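Side-chain contacts in glucokinase (Thermus thermophilus, PDB 3VOV), which probably phosphorylates glucose and related hexoses at the expense of ATP, as a zinc-containing hexokinase of the ROK family: residues V29-P32 against R38-E41; F88-I93 against V102-D107; F194-D199 against F204-A209; E257-A262 against P273-A278. All coordinates share one frame; numbering follows the deposited sequence. Where two conformers were deposited one is given.

Interaction 1. Residues V29-P32 against R38-E41; sequences VPTP and RVAE
The puckered ring of P32 edges its CB and CG up to R38 near the start of helix 36-54; the flat group of the pair, the R38 guanidinium, meets nothing of 29-32 with its faces or edges. P32 CB lies 4.1 Å from R38 CG, and P32 CG comes to 3.8 Å from the backbone oxygen R38 O. It is thus the root of the arginine that meets the proline: in the conformer modelled here CG stands anti to the backbone N (chi1 -156°), and bends at chi2 and chi3 then lead the charged end off. On the next residue V39 CG2 does the work. It sits beside its own backbone N and reaches both parts of the proline, 4.2 Å from P32 CB and 4.0 Å from P32 O. T31 adds a looser methyl contact, T31 CG2 to V39 CG2 at 4.5 Å, while its hydroxyl OG1 is hydrogen-bonded to G9 O. Strand 27-30 is the outermost strand on one side of the first sheet of this actin-like fold, and a short turn through T31 and P32 leads from it to helix 36-54. I13 and A42 pack on P32 as well, and L8 on V39. Carbon meets carbon and two backbone oxygens, all in van der Waals contact, so the joint depends on shape and burial rather than on directed polar bonds.

Interaction 2. Residues F88-I93 against V102-D107; sequences FPIRRI and VFLEND
In the beta-alpha-beta crossover that takes the chain from strand 61-65, by way of the hairpin 69-70/75-76 and helix 90-98, to strand 102-106, R91 and I90 from the first turn of the helix meet V102 and L104 on the strand. The aliphatic part of R91 lies alongside V102, the two side chains running past each other in opposite directions: R91 CG is 3.7 Å from V102 O and 4.0 Å from V102 CB. With CG anti to the backbone N (chi1 -174°) the arginine runs across the strand, and a bend at chi3 (-77°) brings R91 NE to 4.2 Å from L104 CG, the guanidinium tilted obliquely to that carbon. A different branch of the leucine, L104 CD2, meets I90 CG2 at 4.0 Å. Strand 102-106 ends the first mixed sheet of the actin-like fold. F103 and E105 make their backbone bonds to strand 61-65, whereas the amide of L104 is served by a water: L104 N gives its hydrogen to water 1 at 3.0 Å, and R91 NH2 gives one to the same water at 2.7 Å. That water therefore ties the arginine tip to the strand backbone. R91 NH2 is also hydrogen-bonded to F71 O, which adds a second hold on the guanidinium. L63 covers both I90 and L104, and A40 and L43 of helix 36-54 close over I90. At the start of helix 90-98, P89 occupies the N-cap position and centres an inverse gamma turn, in which I90 N bonds F88 O at 2.8 Å.

Interaction 3. Residues F194-D199 against F204-A209; sequences FQRPVD and FRLFQA
One methyl of L206, CD1, makes all the close contacts with residues 194-199, meeting F194, R196 and V198. It sits over a face of the F194 ring as a CH-pi contact, 4.1 Å from the ring centroid and 17° off the ring normal, displaced a little toward the rim near F194 CE1 and CZ. R196 NH2 comes to 3.8 Å from L206 CD1, the guanidinium set obliquely to the methyl, and V198 CG1 stands off at 4.5 Å from that same carbon. Leucine and arginine arrive from opposite directions. R196 gets there by starting out between its backbone N and carbonyl carbon (chi1 65°) and then running extended from CG to NE, which lays a face of its guanidinium over V198 CG2, 4.1 Å below the plane. R196 and V198 lie in the connection between helices 183-194 and 200-208, just after F194; these are two consecutive helices joined by a short loop, and the second turns L206 back onto the loop that precedes it. Q195, with positive phi, takes the chain out of the first helix; D199 N-caps the second, its OD1 accepting from E202 N. E202 also grips both arginines, its carboxylate forming salt bridges with R196 and R205. The approach of R196 NH2 to R205 NH2, 4.6 Å, is thus bridged by a shared anion, which would offset the like charges. Farther out, K213 makes a cation-pi contact with F194, T191 OG1 accepts from V198 N, and Q195 packs on R184 of the second subunit.

Interaction 4. Residues E257-A262 against P273-A278; sequences EALLEA and PPLRRA
L275 and L259 both send CG out anti to the backbone N, at chi1 174° and -173°, which aims the strand leucine at the helix and the helix leucine at the strand. A chi2 of 42° then presents CD2 of L275 as the single atom that meets the helix. L275 CD2 touches L259 CD2 at 3.7 Å, the two side chains crossing at about a right angle, so the contact is methyl on methyl rather than flank along flank. L260, one residue further along the helix, starts out to one side but its end swings nearer, and L260 CD2 lies 4.0 Å from L275 CD2. The methyl of L275 is therefore received by two successive helix residues, with L259 the more deeply buried of them. The contact is entirely apolar and small, and the two backbones stay well apart: the nearest pair of CA atoms, L260 CA and L275 CA, is 7.9 Å apart. Helix 253-265 is the main helix of a beta-alpha-beta crossover between the parallel strands 240-244 and 275-277, the latter outermost in the second sheet of the actin-like fold. Around the leucines, V241 and Y263 pack on L275, while L243 lies against L259. V225 of helix 212-236 also reaches L259, so this leucine sits where helix 253-265 meets both the sheet and that neighbouring helix.

Interactions 1 and 2 share the first sheet and touch each other, A40 CB lying 3.7 Å from both I93 CG2 and I90 CD1, so helices 36-54 and 90-98 pack side by side. Interaction 4 belongs to the second sheet, across the chain's centre, yet repeats the plan of interaction 2: a crossover helix laid on the outermost strand, as expected of two halves with the same strand order. Interaction 2 is the buried one, using an arginine and a water; interaction 4 is partly buried and purely leucine. Interaction 3, furthest from the centre, touches no sheet and has the salt bridges of E202 at its margin; interaction 1 is partly buried, apolar side chains against backbone and each other.

Interaction 1. Residues V29-P32 against R38-E41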
loop_
_atom_site.group_PDB
_atom_site.type_symbol
_atom_site.label_atom_id
_atom_site.label_comp_id
_atom_site.label_asym_id
_atom_site.label_seq_id
_atom_site.Cartn_x
_atom_site.Cartn_y
_atom_site.Cartn_z
ATOM N N VAL B 29 -20.540 -28.626 -29.002
ATOM C CA VAL B 29 -19.641 -29.182 -29.990
ATOM C C VAL B 29 -18.221 -28.697 -29.681
ATOM O O VAL B 29 -18.041 -27.687 -29.018
ATOM C CB VAL B 29 -20.047 -28.782 -31.446
ATOM C CG1 VAL B 29 -21.447 -29.376 -31.808
ATOM C CG2 VAL B 29 -20.092 -27.277 -31.631
ATOM N N PRO B 30 -17.202 -29.430 -30.148
ATOM C CA PRO B 30 -15.820 -28.969 -29.883
ATOM C C PRO B 30 -15.489 -27.680 -30.659
ATOM O O PRO B 30 -16.008 -27.478 -31.762
ATOM C CB PRO B 30 -14.954 -30.155 -30.371
ATOM C CG PRO B 30 -15.936 -31.369 -30.370
ATOM C CD PRO B 30 -17.225 -30.720 -30.873
ATOM N N THR B 31 -14.630 -26.824 -30.104
ATOM C CA THR B 31 -14.192 -25.644 -30.851
ATOM C C THR B 31 -13.054 -26.034 -31.809
ATOM O O THR B 31 -12.039 -26.532 -31.353
ATOM C CB THR B 31 -13.679 -24.545 -29.902
ATOM O OG1 THR B 31 -14.684 -24.237 -28.928
ATOM C CG2 THR B 31 -13.276 -23.300 -30.679
ATOM N N PRO B 32 -13.209 -25.816 -33.133
ATOM C CA PRO B 32 -12.131 -26.214 -34.068
ATOM C C PRO B 32 -10.752 -25.642 -33.781
ATOM O O PRO B 32 -10.646 -24.583 -33.183
ATOM C CB PRO B 32 -12.638 -25.719 -35.417
ATOM C CG PRO B 32 -14.129 -25.780 -35.274
ATOM C CD PRO B 32 -14.407 -25.353 -33.863
ATOM N N ARG B 38 -13.011 -22.050 -39.998
ATOM C CA ARG B 38 -13.659 -23.252 -39.532
ATOM C C ARG B 38 -14.470 -23.027 -38.240
ATOM O O ARG B 38 -15.543 -23.605 -38.062
ATOM C CB ARG B 38 -12.661 -24.383 -39.336
ATOM C CG ARG B 38 -13.361 -25.721 -39.430
ATOM C CD ARG B 38 -13.469 -26.173 -40.883
ATOM N NE ARG B 38 -12.150 -26.428 -41.440
ATOM C CZ ARG B 38 -11.458 -27.547 -41.243
ATOM N NH1 ARG B 38 -11.971 -28.539 -40.515
ATOM N NH2 ARG B 38 -10.250 -27.669 -41.783
ATOM N N VAL B 39 -13.958 -22.168 -37.356
ATOM C CA VAL B 39 -14.681 -21.764 -36.162
ATOM C C VAL B 39 -16.004 -21.117 -36.559
ATOM O O VAL B 39 -17.068 -21.416 -36.011
ATOM C CB VAL B 39 -13.853 -20.791 -35.297
ATOM C CG1 VAL B 39 -14.713 -20.221 -34.130
ATOM C CG2 VAL B 39 -12.634 -21.532 -34.741
ATOM N N ALA B 40 -15.944 -20.238 -37.527
ATOM C CA ALA B 40 -17.152 -19.588 -38.002
ATOM C C ALA B 40 -18.150 -20.618 -38.557
ATOM O O ALA B 40 -19.361 -20.527 -38.261
ATOM C CB ALA B 40 -16.786 -18.534 -39.044
ATOM N N GLU B 41 -17.670 -21.605 -39.337
ATOM C CA GLU B 41 -18.568 -22.694 -39.800
ATOM C C GLU B 41 -19.133 -23.512 -38.636
ATOM O O GLU B 41 -20.318 -23.848 -38.633
ATOM C CB GLU B 41 -17.894 -23.658 -40.780
ATOM C CG GLU B 41 -17.437 -23.006 -42.076
ATOM C CD GLU B 41 -16.401 -23.827 -42.854
ATOM O OE1 GLU B 41 -15.831 -23.262 -43.816
ATOM O OE2 GLU B 41 -16.148 -25.014 -42.507
#

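Interaction 2. Residues F88-I93 against V102-D107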
loop_
_atom_site.group_PDB
_atom_site.type_symbol
_atom_site.label_atom_id
_atom_site.label_comp_id
_atom_site.label_asym_id
_atom_site.label_seq_id
_atom_site.Cartn_x
_atom_site.Cartn_y
_atom_site.Cartn_z
ATOM N N PHE B 88 -10.223 -11.470 -36.092
ATOM C CA PHE B 88 -11.127 -12.182 -36.963
ATOM C C PHE B 88 -12.549 -11.591 -37.011
ATOM O O PHE B 88 -13.201 -11.460 -35.977
ATOM C CB PHE B 88 -11.126 -13.648 -36.575
ATOM C CG PHE B 88 -11.848 -14.491 -37.528
ATOM C CD1 PHE B 88 -11.311 -14.752 -38.778
ATOM C CD2 PHE B 88 -13.093 -14.998 -37.205
ATOM C CE1 PHE B 88 -12.003 -15.518 -39.683
ATOM C CE2 PHE B 88 -13.774 -15.763 -38.107
ATOM C CZ PHE B 88 -13.227 -16.018 -39.342
ATOM N N PRO B 89 -13.025 -11.210 -38.220
ATOM C CA PRO B 89 -14.312 -10.497 -38.354
ATOM C C PRO B 89 -15.531 -11.407 -38.285
ATOM O O PRO B 89 -16.339 -11.462 -39.223
ATOM C CB PRO B 89 -14.209 -9.832 -39.731
ATOM C CG PRO B 89 -13.373 -10.805 -40.525
ATOM C CD PRO B 89 -12.364 -11.391 -39.531
ATOM N N ILE B 90 -15.673 -12.063 -37.137
ATOM C CA ILE B 90 -16.736 -12.994 -36.876
ATOM C C ILE B 90 -18.126 -12.444 -37.163
ATOM O O ILE B 90 -18.960 -13.175 -37.687
ATOM C CB ILE B 90 -16.588 -13.619 -35.431
ATOM C CG1 ILE B 90 -17.391 -14.912 -35.275
ATOM C CG2 ILE B 90 -16.971 -12.598 -34.312
ATOM C CD1 ILE B 90 -17.176 -15.958 -36.361
ATOM N N ARG B 91 -18.398 -11.186 -36.832
ATOM C CA ARG B 91 -19.776 -10.720 -36.891
ATOM C C ARG B 91 -20.376 -10.785 -38.310
ATOM O O ARG B 91 -21.463 -11.345 -38.512
ATOM C CB ARG B 91 -19.925 -9.317 -36.352
ATOM C CG ARG B 91 -21.399 -8.909 -36.286
ATOM C CD ARG B 91 -21.530 -7.424 -36.261
ATOM N NE ARG B 91 -21.205 -6.907 -34.951
ATOM C CZ ARG B 91 -20.581 -5.756 -34.693
ATOM N NH1 ARG B 91 -20.154 -4.953 -35.672
ATOM N NH2 ARG B 91 -20.381 -5.413 -33.427
ATOM N N ARG B 92 -19.677 -10.190 -39.280
ATOM C CA ARG B 92 -20.160 -10.189 -40.679
ATOM C C ARG B 92 -20.184 -11.587 -41.260
ATOM O O ARG B 92 -21.099 -11.941 -41.968
ATOM C CB ARG B 92 -19.312 -9.266 -41.553
ATOM C CG ARG B 92 -19.663 -7.805 -41.410
ATOM C CD ARG B 92 -21.111 -7.484 -41.816
ATOM N NE ARG B 92 -21.254 -6.042 -41.724
ATOM C CZ ARG B 92 -21.749 -5.375 -40.681
ATOM N NH1 ARG B 92 -21.775 -4.047 -40.724
ATOM N NH2 ARG B 92 -22.292 -6.021 -39.637
ATOM N N ILE B 93 -19.160 -12.372 -40.962
ATOM C CA ILE B 93 -19.063 -13.693 -41.494
ATOM C C ILE B 93 -20.272 -14.472 -40.993
ATOM O O ILE B 93 -20.983 -15.111 -41.782
ATOM C CB ILE B 93 -17.766 -14.358 -41.038
ATOM C CG1 ILE B 93 -16.558 -13.704 -41.719
ATOM C CG2 ILE B 93 -17.772 -15.824 -41.418
ATOM C CD1 ILE B 93 -15.242 -14.071 -41.112
ATOM N N VAL B 102 -26.221 -10.531 -35.998
ATOM C CA VAL B 102 -25.408 -11.114 -34.948
ATOM C C VAL B 102 -25.014 -9.984 -33.987
ATOM O O VAL B 102 -24.582 -8.905 -34.435
ATOM C CB VAL B 102 -24.136 -11.762 -35.546
ATOM C CG1 VAL B 102 -23.159 -12.144 -34.443
ATOM C CG2 VAL B 102 -24.484 -12.981 -36.389
ATOM N N PHE B 103 -25.161 -10.246 -32.683
ATOM C CA PHE B 103 -24.798 -9.304 -31.630
ATOM C C PHE B 103 -23.708 -9.928 -30.745
ATOM O O PHE B 103 -23.906 -10.985 -30.149
ATOM C CB PHE B 103 -26.056 -8.927 -30.810
ATOM C CG PHE B 103 -27.134 -8.230 -31.629
ATOM C CD1 PHE B 103 -27.049 -6.864 -31.879
ATOM C CD2 PHE B 103 -28.205 -8.954 -32.168
ATOM C CE1 PHE B 103 -28.032 -6.209 -32.645
ATOM C CE2 PHE B 103 -29.203 -8.320 -32.943
ATOM C CZ PHE B 103 -29.122 -6.939 -33.172
ATOM N N LEU B 104 -22.545 -9.285 -30.693
ATOM C CA LEU B 104 -21.391 -9.792 -29.966
ATOM C C LEU B 104 -21.401 -9.306 -28.519
ATOM O O LEU B 104 -21.826 -8.190 -28.241
ATOM C CB LEU B 104 -20.131 -9.191 -30.567
ATOM C CG LEU B 104 -19.762 -9.505 -32.004
ATOM C CD1 LEU B 104 -18.279 -9.132 -32.174
ATOM C CD2 LEU B 104 -19.972 -10.962 -32.327
ATOM N N GLU B 105 -20.877 -10.115 -27.612
ATOM C CA GLU B 105 -20.751 -9.661 -26.247
ATOM C C GLU B 105 -19.560 -10.375 -25.613
ATOM O O GLU B 105 -19.232 -11.509 -25.974
ATOM C CB GLU B 105 -22.046 -9.915 -25.476
ATOM C CG GLU B 105 -22.061 -9.369 -23.994
ATOM C CD GLU B 105 -21.747 -7.893 -23.915
ATOM O OE1 GLU B 105 -20.536 -7.519 -23.909
ATOM O OE2 GLU B 105 -22.711 -7.101 -23.842
ATOM N N ASN B 106 -18.879 -9.676 -24.722
ATOM C CA ASN B 106 -17.799 -10.261 -23.934
ATOM C C ASN B 106 -18.418 -11.310 -22.983
ATOM O O ASN B 106 -19.518 -11.109 -22.452
ATOM C CB ASN B 106 -17.102 -9.114 -23.187
ATOM C CG ASN B 106 -16.470 -9.553 -21.917
ATOM O OD1 ASN B 106 -15.419 -10.217 -21.931
ATOM N ND2 ASN B 106 -17.067 -9.185 -20.799
ATOM N N ASP B 107 -17.722 -12.420 -22.761
ATOM C CA ASP B 107 -18.274 -13.525 -21.966
ATOM C C ASP B 107 -18.640 -13.165 -20.531
ATOM O O ASP B 107 -19.652 -13.634 -20.031
ATOM C CB ASP B 107 -17.354 -14.737 -21.989
ATOM C CG ASP B 107 -15.964 -14.452 -21.386
ATOM O OD1 ASP B 107 -15.530 -13.306 -21.183
ATOM O OD2 ASP B 107 -15.340 -15.428 -21.054
HETATM O O HOH W 1 -22.402 -6.692 -32.196
#

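Interaction 3. Residues F194-D199 against F204-A209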
loop_
_atom_site.group_PDB
_atom_site.type_symbol
_atom_site.label_atom_id
_atom_site.label_comp_id
_atom_site.label_asym_id
_atom_site.label_seq_id
_atom_site.Cartn_x
_atom_site.Cartn_y
_atom_site.Cartn_z
ATOM N N PHE B 194 5.755 -21.467 -1.817
ATOM C CA PHE B 194 6.067 -22.875 -1.533
ATOM C C PHE B 194 7.292 -23.420 -2.248
ATOM O O PHE B 194 7.699 -24.543 -1.965
ATOM C CB PHE B 194 4.847 -23.769 -1.743
ATOM C CG PHE B 194 3.805 -23.606 -0.658
ATOM C CD1 PHE B 194 3.826 -24.408 0.487
ATOM C CD2 PHE B 194 2.829 -22.606 -0.749
ATOM C CE1 PHE B 194 2.882 -24.223 1.510
ATOM C CE2 PHE B 194 1.866 -22.407 0.299
ATOM C CZ PHE B 194 1.900 -23.231 1.400
ATOM N N GLN B 195 7.857 -22.648 -3.187
ATOM C CA GLN B 195 9.035 -23.056 -3.948
ATOM C C GLN B 195 8.860 -24.367 -4.749
ATOM O O GLN B 195 9.810 -25.096 -4.927
ATOM C CB GLN B 195 10.290 -23.109 -3.045
ATOM C CG GLN B 195 10.461 -21.821 -2.269
ATOM C CD GLN B 195 11.787 -21.746 -1.533
ATOM O OE1 GLN B 195 12.832 -22.029 -2.105
ATOM N NE2 GLN B 195 11.744 -21.354 -0.263
ATOM N N ARG B 196 7.644 -24.628 -5.224
ATOM C CA ARG B 196 7.304 -25.757 -6.090
ATOM C C ARG B 196 5.975 -25.410 -6.789
ATOM O O ARG B 196 5.264 -24.510 -6.320
ATOM C CB ARG B 196 7.124 -27.037 -5.272
ATOM C CG ARG B 196 5.948 -26.968 -4.319
ATOM C CD ARG B 196 5.750 -28.259 -3.564
ATOM N NE ARG B 196 5.022 -28.048 -2.311
ATOM C CZ ARG B 196 3.748 -28.362 -2.126
ATOM N NH1 ARG B 196 3.050 -28.904 -3.111
ATOM N NH2 ARG B 196 3.174 -28.151 -0.951
ATOM N N PRO B 197 5.654 -26.081 -7.919
ATOM C CA PRO B 197 4.376 -25.760 -8.567
ATOM C C PRO B 197 3.162 -26.068 -7.688
ATOM O O PRO B 197 3.007 -27.177 -7.191
ATOM C CB PRO B 197 4.402 -26.596 -9.835
ATOM C CG PRO B 197 5.944 -26.790 -10.111
ATOM C CD PRO B 197 6.455 -27.043 -8.715
ATOM N N VAL B 198 2.346 -25.048 -7.437
ATOM C CA VAL B 198 1.135 -25.240 -6.651
ATOM C C VAL B 198 -0.008 -24.671 -7.424
ATOM O O VAL B 198 -0.036 -23.447 -7.700
ATOM C CB VAL B 198 1.211 -24.528 -5.303
ATOM C CG1 VAL B 198 -0.125 -24.704 -4.490
ATOM C CG2 VAL B 198 2.445 -25.025 -4.499
ATOM N N ASP B 199 -0.972 -25.517 -7.770
ATOM C CA ASP B 199 -2.149 -25.025 -8.456
ATOM C C ASP B 199 -3.230 -24.759 -7.433
ATOM O O ASP B 199 -3.024 -25.035 -6.246
ATOM C CB ASP B 199 -2.599 -25.957 -9.610
ATOM C CG ASP B 199 -2.972 -27.349 -9.143
ATOM O OD1 ASP B 199 -3.160 -27.563 -7.923
ATOM O OD2 ASP B 199 -3.073 -28.233 -10.019
ATOM N N PHE B 204 -5.846 -25.030 -2.221
ATOM C CA PHE B 204 -7.028 -25.146 -1.366
ATOM C C PHE B 204 -6.968 -26.385 -0.408
ATOM O O PHE B 204 -7.515 -26.356 0.691
ATOM C CB PHE B 204 -8.327 -25.155 -2.187
ATOM C CG PHE B 204 -8.644 -23.847 -2.903
ATOM C CD1 PHE B 204 -9.521 -23.842 -3.986
ATOM C CD2 PHE B 204 -8.108 -22.613 -2.473
ATOM C CE1 PHE B 204 -9.832 -22.641 -4.669
ATOM C CE2 PHE B 204 -8.412 -21.420 -3.145
ATOM C CZ PHE B 204 -9.289 -21.433 -4.242
ATOM N N ARG B 205 -6.311 -27.459 -0.832
ATOM C CA ARG B 205 -6.072 -28.618 0.057
ATOM C C ARG B 205 -5.180 -28.184 1.227
ATOM O O ARG B 205 -5.505 -28.426 2.389
ATOM C CB ARG B 205 -5.400 -29.767 -0.733
ATOM C CG ARG B 205 -4.717 -30.849 0.149
ATOM C CD ARG B 205 -3.884 -31.885 -0.633
ATOM N NE ARG B 205 -2.490 -31.464 -0.810
ATOM C CZ ARG B 205 -1.589 -31.331 0.166
ATOM N NH1 ARG B 205 -1.906 -31.558 1.444
ATOM N NH2 ARG B 205 -0.347 -30.960 -0.140
ATOM N N LEU B 206 -4.070 -27.515 0.910
ATOM C CA LEU B 206 -3.184 -26.962 1.926
ATOM C C LEU B 206 -3.913 -26.042 2.908
ATOM O O LEU B 206 -3.702 -26.111 4.132
ATOM C CB LEU B 206 -2.012 -26.237 1.264
ATOM C CG LEU B 206 -0.903 -27.093 0.637
ATOM C CD1 LEU B 206 -0.083 -26.260 -0.303
ATOM C CD2 LEU B 206 -0.034 -27.754 1.748
ATOM N N PHE B 207 -4.782 -25.191 2.364
ATOM C CA PHE B 207 -5.625 -24.312 3.168
ATOM C C PHE B 207 -6.522 -25.109 4.141
ATOM O O PHE B 207 -6.545 -24.861 5.380
ATOM C CB PHE B 207 -6.476 -23.403 2.258
ATOM C CG PHE B 207 -7.379 -22.445 3.018
ATOM C CD1 PHE B 207 -6.968 -21.147 3.284
ATOM C CD2 PHE B 207 -8.626 -22.844 3.466
ATOM C CE1 PHE B 207 -7.788 -20.248 3.951
ATOM C CE2 PHE B 207 -9.453 -21.958 4.165
ATOM C CZ PHE B 207 -9.014 -20.640 4.412
ATOM N N GLN B 208 -7.270 -26.058 3.582
ATOM C CA GLN B 208 -8.159 -26.891 4.390
ATOM C C GLN B 208 -7.382 -27.723 5.445
ATOM O O GLN B 208 -7.869 -27.926 6.545
ATOM C CB GLN B 208 -9.071 -27.759 3.499
ATOM C CG GLN B 208 -10.141 -26.970 2.739
ATOM C CD GLN B 208 -11.372 -26.506 3.570
ATOM O OE1 GLN B 208 -11.255 -25.753 4.569
ATOM N NE2 GLN B 208 -12.568 -26.877 3.091
ATOM N N ALA B 209 -6.171 -28.162 5.118
ATOM C CA ALA B 209 -5.267 -28.772 6.084
ATOM C C ALA B 209 -4.672 -27.816 7.159
ATOM O O ALA B 209 -3.900 -28.269 8.027
ATOM C CB ALA B 209 -4.117 -29.498 5.340
#

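Interaction 4. Residues E257-A262 against P273-A278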
loop_
_atom_site.group_PDB
_atom_site.type_symbol
_atom_site.label_atom_id
_atom_site.label_comp_id
_atom_site.label_asym_id
_atom_site.label_seq_id
_atom_site.Cartn_x
_atom_site.Cartn_y
_atom_site.Cartn_z
ATOM N N GLU B 257 -16.089 -16.414 3.822
ATOM C CA GLU B 257 -16.270 -15.641 5.051
ATOM C C GLU B 257 -15.367 -14.395 5.102
ATOM O O GLU B 257 -15.815 -13.305 5.471
ATOM C CB GLU B 257 -16.029 -16.514 6.308
ATOM C CG GLU B 257 -16.915 -17.785 6.350
ATOM C CD GLU B 257 -16.464 -18.882 7.381
ATOM O OE1 GLU B 257 -15.287 -18.924 7.851
ATOM O OE2 GLU B 257 -17.331 -19.739 7.694
ATOM N N ALA B 258 -14.092 -14.575 4.750
ATOM C CA ALA B 258 -13.109 -13.502 4.797
ATOM C C ALA B 258 -13.456 -12.460 3.755
ATOM O O ALA B 258 -13.336 -11.297 3.999
ATOM C CB ALA B 258 -11.716 -14.044 4.574
ATOM N N LEU B 259 -13.926 -12.884 2.595
ATOM C CA LEU B 259 -14.305 -11.962 1.549
ATOM C C LEU B 259 -15.494 -11.094 1.989
ATOM O O LEU B 259 -15.505 -9.887 1.824
ATOM C CB LEU B 259 -14.692 -12.781 0.328
ATOM C CG LEU B 259 -14.977 -12.078 -0.969
ATOM C CD1 LEU B 259 -14.714 -13.141 -2.087
ATOM C CD2 LEU B 259 -16.424 -11.591 -0.997
ATOM N N LEU B 260 -16.526 -11.739 2.491
ATOM C CA LEU B 260 -17.705 -11.043 2.968
ATOM C C LEU B 260 -17.396 -10.081 4.103
ATOM O O LEU B 260 -17.959 -8.997 4.165
ATOM C CB LEU B 260 -18.684 -12.075 3.496
ATOM C CG LEU B 260 -19.668 -12.645 2.525
ATOM C CD1 LEU B 260 -20.536 -13.636 3.343
ATOM C CD2 LEU B 260 -20.505 -11.428 2.053
ATOM N N GLU B 261 -16.510 -10.494 5.010
ATOM C CA GLU B 261 -16.115 -9.615 6.109
ATOM C C GLU B 261 -15.380 -8.363 5.577
ATOM O O GLU B 261 -15.662 -7.241 6.032
ATOM C CB GLU B 261 -15.300 -10.379 7.164
ATOM C CG GLU B 261 -14.784 -9.529 8.360
ATOM C CD GLU B 261 -15.882 -8.872 9.218
ATOM O OE1 GLU B 261 -15.519 -7.965 10.011
ATOM O OE2 GLU B 261 -17.082 -9.235 9.102
ATOM N N ALA B 262 -14.493 -8.528 4.586
ATOM C CA ALA B 262 -13.791 -7.346 4.001
ATOM C C ALA B 262 -14.799 -6.404 3.303
ATOM O O ALA B 262 -14.743 -5.188 3.445
ATOM C CB ALA B 262 -12.664 -7.773 3.027
ATOM N N PRO B 273 -25.063 -3.159 -0.623
ATOM C CA PRO B 273 -25.931 -4.034 -1.391
ATOM C C PRO B 273 -25.718 -5.464 -0.947
ATOM O O PRO B 273 -24.610 -5.812 -0.514
ATOM C CB PRO B 273 -25.446 -3.838 -2.849
ATOM C CG PRO B 273 -24.836 -2.463 -2.853
ATOM C CD PRO B 273 -24.094 -2.484 -1.492
ATOM N N PRO B 274 -26.764 -6.297 -1.045
ATOM C CA PRO B 274 -26.562 -7.734 -0.836
ATOM C C PRO B 274 -25.493 -8.274 -1.777
ATOM O O PRO B 274 -25.470 -7.913 -2.957
ATOM C CB PRO B 274 -27.914 -8.345 -1.220
ATOM C CG PRO B 274 -28.906 -7.239 -1.038
ATOM C CD PRO B 274 -28.176 -5.968 -1.353
ATOM N N LEU B 275 -24.622 -9.134 -1.251
ATOM C CA LEU B 275 -23.639 -9.848 -2.084
ATOM C C LEU B 275 -24.079 -11.294 -2.193
ATOM O O LEU B 275 -24.271 -11.968 -1.151
ATOM C CB LEU B 275 -22.211 -9.703 -1.483
ATOM C CG LEU B 275 -20.960 -10.462 -2.044
ATOM C CD1 LEU B 275 -20.865 -10.518 -3.527
ATOM C CD2 LEU B 275 -19.643 -9.857 -1.537
ATOM N N ARG B 276 -24.270 -11.779 -3.433
ATOM C CA ARG B 276 -24.898 -13.098 -3.670
ATOM C C ARG B 276 -24.041 -13.970 -4.569
ATOM O O ARG B 276 -23.396 -13.458 -5.493
ATOM C CB ARG B 276 -26.300 -12.955 -4.337
ATOM C CG ARG B 276 -27.311 -12.267 -3.452
ATOM C CD ARG B 276 -28.729 -12.297 -4.063
ATOM N NE ARG B 276 -29.651 -11.407 -3.340
ATOM C CZ ARG B 276 -30.701 -10.803 -3.882
ATOM N NH1 ARG B 276 -31.503 -10.064 -3.110
ATOM N NH2 ARG B 276 -30.958 -10.917 -5.186
ATOM N N ARG B 277 -24.044 -15.272 -4.318
ATOM C CA ARG B 277 -23.347 -16.233 -5.182
ATOM C C ARG B 277 -24.057 -16.305 -6.529
ATOM O O ARG B 277 -25.293 -16.438 -6.559
ATOM C CB ARG B 277 -23.483 -17.630 -4.590
ATOM C CG ARG B 277 -22.503 -17.940 -3.540
ATOM C CD ARG B 277 -22.558 -19.408 -3.098
ATOM N NE ARG B 277 -21.487 -19.631 -2.123
ATOM C CZ ARG B 277 -20.423 -20.399 -2.353
ATOM N NH1 ARG B 277 -20.309 -21.064 -3.510
ATOM N NH2 ARG B 277 -19.490 -20.517 -1.413
ATOM N N ALA B 278 -23.306 -16.277 -7.622
ATOM C CA ALA B 278 -23.905 -16.514 -8.962
ATOM C C ALA B 278 -24.663 -17.842 -8.964
ATOM O O ALA B 278 -24.161 -18.813 -8.412
ATOM C CB ALA B 278 -22.836 -16.504 -10.056
#